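Local coordinates for type IV pilus assembly protein PilF (Thermus thermophilus HB8, PDB 5OIU) that probably powers assembly of the type IV pilus by binding and hydrolysing ATP as a six-chain AAA+ motor, at residues S116-I121 and I162-A167; T158-L163 and I214-E219; N172-E177 and G186-Q191. All blocks are in the same frame, centred on the assembly; numbering follows the deposited sequence.

Contact 1: S116-I121 and I162-A167; sequences SDIPEI and ILKRIA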
# COMPACT_ATOMS: atom_id res chain seq x y z
N SER C 116 15.61 38.90 16.33
CA SER C 116 16.94 39.41 16.08
C SER C 116 17.18 39.57 14.58
O SER C 116 16.46 39.01 13.74
CB SER C 116 17.99 38.48 16.68
OG SER C 116 19.28 38.80 16.20
N ASP C 117 18.20 40.36 14.26
CA ASP C 117 18.68 40.36 12.89
C ASP C 117 19.04 38.94 12.48
O ASP C 117 19.27 38.05 13.31
CB ASP C 117 19.87 41.30 12.76
CG ASP C 117 19.50 42.72 13.09
OD1 ASP C 117 18.30 43.04 12.96
OD2 ASP C 117 20.39 43.51 13.50
N ILE C 118 19.03 38.71 11.17
CA ILE C 118 19.39 37.38 10.69
C ILE C 118 20.90 37.19 10.86
O ILE C 118 21.68 38.04 10.41
CB ILE C 118 18.96 37.21 9.23
CG1 ILE C 118 17.48 37.55 9.08
CG2 ILE C 118 19.22 35.78 8.73
CD1 ILE C 118 17.15 38.23 7.78
N PRO C 119 21.33 36.11 11.50
CA PRO C 119 22.76 35.89 11.76
C PRO C 119 23.45 35.15 10.62
O PRO C 119 22.81 34.59 9.72
CB PRO C 119 22.73 35.01 13.01
CG PRO C 119 21.47 34.18 12.83
CD PRO C 119 20.52 34.98 11.97
N GLU C 120 24.77 35.14 10.68
CA GLU C 120 25.55 34.26 9.83
C GLU C 120 25.32 32.82 10.25
O GLU C 120 25.00 32.53 11.41
CB GLU C 120 27.03 34.62 9.89
CG GLU C 120 27.40 35.99 9.26
CD GLU C 120 26.81 36.19 7.86
OE1 GLU C 120 26.93 35.29 6.98
OE2 GLU C 120 26.22 37.27 7.63
N ILE C 121 25.50 31.89 9.31
CA ILE C 121 25.19 30.50 9.60
C ILE C 121 26.02 29.93 10.74
O ILE C 121 25.67 28.88 11.29
CB ILE C 121 25.36 29.64 8.34
CG1 ILE C 121 26.75 29.85 7.76
CG2 ILE C 121 24.26 29.92 7.32
CD1 ILE C 121 27.14 28.69 6.86
N ILE C 162 20.71 30.89 5.75
CA ILE C 162 21.29 30.20 4.59
C ILE C 162 21.45 31.17 3.42
O ILE C 162 22.56 31.38 2.91
CB ILE C 162 20.41 29.00 4.19
CG1 ILE C 162 20.39 27.94 5.29
CG2 ILE C 162 20.85 28.44 2.83
CD1 ILE C 162 19.68 26.67 4.89
N LEU C 163 20.33 31.77 3.00
CA LEU C 163 20.33 32.73 1.89
C LEU C 163 21.33 33.87 2.13
O LEU C 163 21.95 34.35 1.18
CB LEU C 163 18.92 33.28 1.69
CG LEU C 163 17.82 32.30 1.25
CD1 LEU C 163 16.57 33.05 0.83
CD2 LEU C 163 18.27 31.35 0.13
N LYS C 164 21.51 34.29 3.38
CA LYS C 164 22.53 35.29 3.68
C LYS C 164 23.91 34.84 3.21
O LYS C 164 24.68 35.63 2.67
CB LYS C 164 22.56 35.58 5.18
CG LYS C 164 22.91 37.01 5.52
CD LYS C 164 22.71 37.28 7.01
CE LYS C 164 23.16 38.68 7.41
NZ LYS C 164 22.10 39.37 8.22
N ARG C 165 24.22 33.55 3.36
CA ARG C 165 25.51 33.07 2.90
C ARG C 165 25.56 32.89 1.39
O ARG C 165 26.49 33.36 0.74
CB ARG C 165 25.87 31.75 3.59
CG ARG C 165 27.23 31.19 3.18
CD ARG C 165 28.39 32.17 3.45
NE ARG C 165 28.32 32.80 4.77
CZ ARG C 165 28.79 32.27 5.89
NH1 ARG C 165 29.40 31.10 5.87
NH2 ARG C 165 28.65 32.91 7.05
N ILE C 166 24.56 32.24 0.79
CA ILE C 166 24.72 31.73 -0.57
C ILE C 166 24.15 32.63 -1.66
O ILE C 166 24.42 32.35 -2.84
CB ILE C 166 24.13 30.31 -0.72
CG1 ILE C 166 22.59 30.34 -0.63
CG2 ILE C 166 24.76 29.35 0.28
CD1 ILE C 166 21.93 29.02 -0.92
N ALA C 167 23.39 33.67 -1.34
CA ALA C 167 22.80 34.54 -2.38
C ALA C 167 23.78 35.66 -2.76
O ALA C 167 23.58 36.85 -2.50
CB ALA C 167 21.45 35.07 -1.93
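The last turn of helix 155-166, the helix that follows the P-loop in this ATPase, is flanked by loop 116-121, with Lys164 and Arg165 reaching across to Ile118, Glu120 and Ile121. Lys164 runs nearly extended to a bend at its last torsion and gives NZ to the backbone oxygen of Ile118 (NZ to O 2.6 Å), approaching clearly tilted from the carbonyl plane. Its aliphatic part passes at about a right angle to Glu120, with CE 3.4 Å from Glu120 OE2; the opposite charges, not in contact, would probably attract each other weakly.

The other oxygen of Glu120 serves Arg165. Glu120 OE1 lies 2.9 Å from Arg165 NH2 in a salt bridge whose N-H...O angle is 167°, and it uses the anti lone pair. The carboxylate and guanidinium planes are 9° apart and OE1 lies close to the guanidinium plane, an edge-on approach. Arg165 sets out with CG anti to its amide nitrogen (chi1 -179°) and then folds at the next two torsions, which brings the guanidinium against Glu120 and Ile121. Its NH2 also has a salt bridge to Glu122, so two acids share this nitrogen. One face of the guanidinium rests on Ile121, with CG1 3.7 Å from Arg165 CZ and CD1 3.4 Å from Arg165 NH1, while the CG2 branch of Ile121 lies 4.0 Å from Ile162 N.

Contact 2: T158-L163 and I214-E219; sequences TTFSIL and IIMVGE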
# COMPACT_ATOMS: atom_id res chain seq x y z
N THR C 158 16.30 30.00 10.15
CA THR C 158 17.39 29.21 9.58
C THR C 158 17.50 29.43 8.07
O THR C 158 18.61 29.64 7.54
CB THR C 158 17.18 27.73 9.89
OG1 THR C 158 17.46 27.51 11.27
CG2 THR C 158 18.07 26.83 9.02
N THR C 159 16.36 29.43 7.38
CA THR C 159 16.34 29.56 5.92
C THR C 159 17.03 30.84 5.46
O THR C 159 17.86 30.82 4.55
CB THR C 159 14.89 29.53 5.44
OG1 THR C 159 14.38 28.18 5.58
CG2 THR C 159 14.81 30.00 4.01
N PHE C 160 16.70 31.97 6.11
CA PHE C 160 17.24 33.25 5.66
C PHE C 160 18.71 33.40 6.00
O PHE C 160 19.46 34.03 5.25
CB PHE C 160 16.41 34.38 6.23
CG PHE C 160 15.21 34.64 5.42
CD1 PHE C 160 15.29 35.41 4.27
CD2 PHE C 160 14.00 34.07 5.76
CE1 PHE C 160 14.17 35.64 3.48
CE2 PHE C 160 12.87 34.29 4.98
CZ PHE C 160 12.95 35.08 3.85
N SER C 161 19.14 32.81 7.12
CA SER C 161 20.56 32.69 7.40
C SER C 161 21.29 31.99 6.25
O SER C 161 22.36 32.43 5.82
CB SER C 161 20.76 31.92 8.70
OG SER C 161 22.11 31.97 9.09
N ILE C 162 20.71 30.89 5.75
CA ILE C 162 21.29 30.20 4.59
C ILE C 162 21.45 31.17 3.42
O ILE C 162 22.56 31.38 2.91
CB ILE C 162 20.41 29.00 4.19
CG1 ILE C 162 20.39 27.94 5.29
CG2 ILE C 162 20.85 28.44 2.83
CD1 ILE C 162 19.68 26.67 4.89
N LEU C 163 20.33 31.77 3.00
CA LEU C 163 20.33 32.73 1.89
C LEU C 163 21.33 33.87 2.13
O LEU C 163 21.95 34.35 1.18
CB LEU C 163 18.92 33.28 1.69
CG LEU C 163 17.82 32.30 1.25
CD1 LEU C 163 16.57 33.05 0.83
CD2 LEU C 163 18.27 31.35 0.13
N ILE C 214 18.88 30.47 -7.36
CA ILE C 214 18.42 30.01 -6.07
C ILE C 214 16.95 30.36 -5.96
O ILE C 214 16.56 31.52 -6.14
CB ILE C 214 19.22 30.66 -4.93
CG1 ILE C 214 20.68 30.22 -4.99
CG2 ILE C 214 18.56 30.35 -3.58
CD1 ILE C 214 21.61 31.08 -4.12
N ILE C 215 16.13 29.36 -5.66
CA ILE C 215 14.71 29.55 -5.44
C ILE C 215 14.41 29.19 -3.99
O ILE C 215 14.86 28.15 -3.49
CB ILE C 215 13.86 28.70 -6.39
CG1 ILE C 215 13.99 29.26 -7.81
CG2 ILE C 215 12.42 28.68 -5.94
CD1 ILE C 215 13.53 28.32 -8.90
N MET C 216 13.64 30.04 -3.32
CA MET C 216 13.18 29.77 -1.97
C MET C 216 11.67 29.68 -1.96
O MET C 216 10.98 30.65 -2.29
CB MET C 216 13.65 30.85 -0.99
CG MET C 216 13.68 30.36 0.46
SD MET C 216 12.07 30.33 1.30
CE MET C 216 11.99 32.01 1.93
N VAL C 217 11.15 28.52 -1.58
CA VAL C 217 9.72 28.30 -1.45
C VAL C 217 9.39 28.37 0.04
O VAL C 217 9.84 27.53 0.83
CB VAL C 217 9.31 26.96 -2.08
CG1 VAL C 217 7.84 26.72 -1.88
CG2 VAL C 217 9.65 26.96 -3.55
N GLY C 218 8.60 29.38 0.44
CA GLY C 218 8.38 29.62 1.86
C GLY C 218 7.65 28.48 2.55
O GLY C 218 7.86 28.22 3.74
N GLU C 219 6.79 27.79 1.80
CA GLU C 219 6.03 26.66 2.34
C GLU C 219 5.61 25.76 1.18
O GLU C 219 4.97 26.23 0.23
CB GLU C 219 4.81 27.15 3.11
CG GLU C 219 4.57 26.44 4.41
CD GLU C 219 3.11 26.43 4.83
OE1 GLU C 219 2.45 27.50 4.76
OE2 GLU C 219 2.62 25.34 5.23
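Met216 projects from strand 214-217 toward helix 158-163 and meets three helix side chains, Thr159 and Leu163 both at CG and Phe160 at its terminal methyl. Thr159 comes at it tip to tip, its methyl CG2 standing 3.7 Å from Met216 CG. That methyl faces the strand because it lies opposite the backbone nitrogen while OG1, at chi1 -72°, turns back to hydrogen-bond the carbonyl of Lys155; the threonine therefore shows the strand its apolar side. Further out, bends at chi2 and chi3 bring the terminal methyl of Met216 to Phe160, CE lying obliquely to the ring and 3.7 Å from Phe160 CZ. Leu163 crosses Met216 at about a right angle, with CD1 4.0 Å from CG near the root of the methionine.

The second branch of Leu163 has a separate partner: CD2 lies 3.9 Å from CG2 of Ile214, and the two side chains slide past each other in opposite directions. An alanine in place of Met216 is likely to leave Thr159 CG2 and Phe160 CZ without their packing partner and to open a gap between helix and strand.

All five residues are buried and the contact is wholly apolar. The helix segment runs antiparallel to the strand (170°) with their axes 10.9 Å apart, a spacing bridged by these apolar side chains. This is the layering of a P-loop NTPase: the helix after the nucleotide-binding loop lies on the central sheet, over a strand whose hydrophobic run 214-217, followed by Gly218 and Glu219, is consistent with a Walker B segment.

Contact 3: N172-E177 and G186-Q191; sequences NTQTIE and GINQTQ
Gln189 passes its methylene groups obliquely across the hydroxyl of Thr175, CG 3.3 Å from OG1, and carries its amide on to Glu177. There Gln189 NE2 meets Glu177 OE2 at 2.7 Å with an N-H...O angle of 166°, with OE2 almost in the plane of the Gln189 amide, while the donor arrives on the syn side, 23° out of the carboxylate plane. The same Glu177 OE2 takes a second bond on its anti lone pair from Thr175 OG1, 2.8 Å away. Thr175 can supply it because its hydroxyl sits between the backbone N and the carbonyl carbon (chi1 76°). Two donors from two strands thus grip one carboxylate oxygen and limit its rotation; Gln189 NE2 also bonds to the carbonyl of Tyr182.

Beneath these side chains the backbones pair in parallel register, Gln174 beside Asn188 and Glu177 beside Gln191. Asn188 N reaches Thr173 O at 2.9 Å, and Thr175 N returns to Asn188 O; Glu177 N then bonds to Thr190 O, whereas the bond from Thr190 N to Thr175 O is weak. Gln174 NE2 donates to Thr175 O at 3.0 Å within its own strand. At the start of the pair a water joins Thr173 N to Gly186 O, and Thr173 CG2 packs 3.7 Å from Ile187 CG2. On the Gln174 face, Ile176 CD1 touches Thr190 CG2 at 3.5 Å.

Strand 173-177 lies between 188-191 and 214-217, the former being the outermost strand of the sheet within this chain. Phe160 of helix 155-166 covers Glu177, Ile187 and Gln189, while Phe200 and Ala203 of helix 200-206 pack on Ile176. At the sheet edge Thr190 OG1 bonds to the carbonyl of Pro100 of a second subunit.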
# COMPACT_ATOMS: atom_id res chain seq x y z
N ASN C 172 20.92 35.01 -9.24
CA ASN C 172 19.54 35.47 -9.09
C ASN C 172 18.86 34.60 -8.03
O ASN C 172 18.62 33.41 -8.27
CB ASN C 172 18.76 35.45 -10.40
CG ASN C 172 17.27 35.83 -10.23
OD1 ASN C 172 16.91 36.56 -9.30
ND2 ASN C 172 16.41 35.35 -11.13
N THR C 173 18.57 35.20 -6.88
CA THR C 173 17.84 34.57 -5.79
C THR C 173 16.41 35.09 -5.76
O THR C 173 16.19 36.30 -5.69
CB THR C 173 18.52 34.87 -4.46
OG1 THR C 173 19.89 34.46 -4.55
CG2 THR C 173 17.79 34.14 -3.29
N GLN C 174 15.45 34.17 -5.82
CA GLN C 174 14.03 34.49 -5.89
C GLN C 174 13.25 33.64 -4.88
O GLN C 174 13.36 32.41 -4.89
CB GLN C 174 13.51 34.25 -7.31
CG GLN C 174 12.03 34.52 -7.47
CD GLN C 174 11.71 35.99 -7.36
OE1 GLN C 174 12.11 36.80 -8.21
NE2 GLN C 174 10.98 36.36 -6.31
N THR C 175 12.46 34.30 -4.03
CA THR C 175 11.64 33.65 -3.02
C THR C 175 10.16 33.78 -3.36
O THR C 175 9.74 34.67 -4.10
CB THR C 175 11.88 34.25 -1.62
OG1 THR C 175 11.22 35.52 -1.53
CG2 THR C 175 13.34 34.49 -1.35
N ILE C 176 9.36 32.87 -2.82
CA ILE C 176 7.91 33.02 -2.74
C ILE C 176 7.50 32.70 -1.30
O ILE C 176 7.88 31.66 -0.75
CB ILE C 176 7.17 32.13 -3.76
CG1 ILE C 176 5.66 32.37 -3.70
CG2 ILE C 176 7.53 30.66 -3.60
CD1 ILE C 176 5.27 33.77 -4.03
N GLU C 177 6.75 33.61 -0.69
CA GLU C 177 6.61 33.62 0.77
C GLU C 177 5.18 33.97 1.16
O GLU C 177 4.50 34.74 0.47
CB GLU C 177 7.59 34.60 1.43
CG GLU C 177 9.05 34.37 1.05
CD GLU C 177 10.00 35.22 1.84
OE1 GLU C 177 9.83 35.30 3.08
OE2 GLU C 177 10.91 35.83 1.23
N GLY C 186 19.34 42.50 -1.87
CA GLY C 186 19.81 41.75 -3.02
C GLY C 186 19.26 40.35 -3.20
O GLY C 186 19.91 39.53 -3.85
N ILE C 187 18.11 40.03 -2.63
CA ILE C 187 17.31 38.91 -3.11
C ILE C 187 15.98 39.49 -3.57
O ILE C 187 15.55 40.55 -3.11
CB ILE C 187 17.10 37.79 -2.06
CG1 ILE C 187 16.21 38.29 -0.92
CG2 ILE C 187 18.42 37.28 -1.52
CD1 ILE C 187 15.84 37.21 0.05
N ASN C 188 15.33 38.80 -4.50
CA ASN C 188 14.02 39.21 -5.01
C ASN C 188 12.94 38.43 -4.27
O ASN C 188 12.97 37.19 -4.24
CB ASN C 188 13.91 38.96 -6.51
CG ASN C 188 15.08 39.52 -7.28
OD1 ASN C 188 15.88 38.77 -7.86
ND2 ASN C 188 15.19 40.83 -7.29
N GLN C 189 11.99 39.14 -3.70
CA GLN C 189 10.98 38.48 -2.90
C GLN C 189 9.59 38.78 -3.44
O GLN C 189 9.29 39.90 -3.87
CB GLN C 189 11.09 38.90 -1.44
CG GLN C 189 12.43 38.56 -0.83
CD GLN C 189 12.55 39.03 0.61
OE1 GLN C 189 13.03 40.14 0.87
NE2 GLN C 189 12.13 38.19 1.56
N THR C 190 8.75 37.74 -3.41
CA THR C 190 7.40 37.75 -3.96
C THR C 190 6.47 37.13 -2.92
O THR C 190 6.77 36.06 -2.38
CB THR C 190 7.36 36.95 -5.27
OG1 THR C 190 8.12 37.65 -6.27
CG2 THR C 190 5.92 36.74 -5.77
N GLN C 191 5.37 37.81 -2.63
CA GLN C 191 4.43 37.38 -1.61
C GLN C 191 3.18 36.80 -2.25
O GLN C 191 2.68 37.34 -3.25
CB GLN C 191 4.02 38.54 -0.72
CG GLN C 191 3.22 38.11 0.45
CD GLN C 191 3.09 39.21 1.48
OE1 GLN C 191 3.99 39.42 2.32
NE2 GLN C 191 1.98 39.94 1.41
O HOH W 1 19.80 37.84 -6.25

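All three contacts belong to the P-loop ATPase core: contacts 1 and 2 share helix 155-166, and contact 3 lies on the sheet beside it. Contacts 1 and 2 have Ile162 and Leu163 in common, with centres about 9 Å apart: loop 116-121 flanks the helix end while strand 214-217 packs along it. Contact 3 lies about 9 Å, centre to centre, from contact 2 and about 14 Å from contact 1. Along the chain, contact 1 closes before contact 3 opens, and both segments of contact 3 fall between those of contact 2. Met216 O and Ile176 N, 2.8 Å apart, probably bond, joining strand 214-217 to strand 173-177, which pairs with edge strand 188-191, where a second subunit binds.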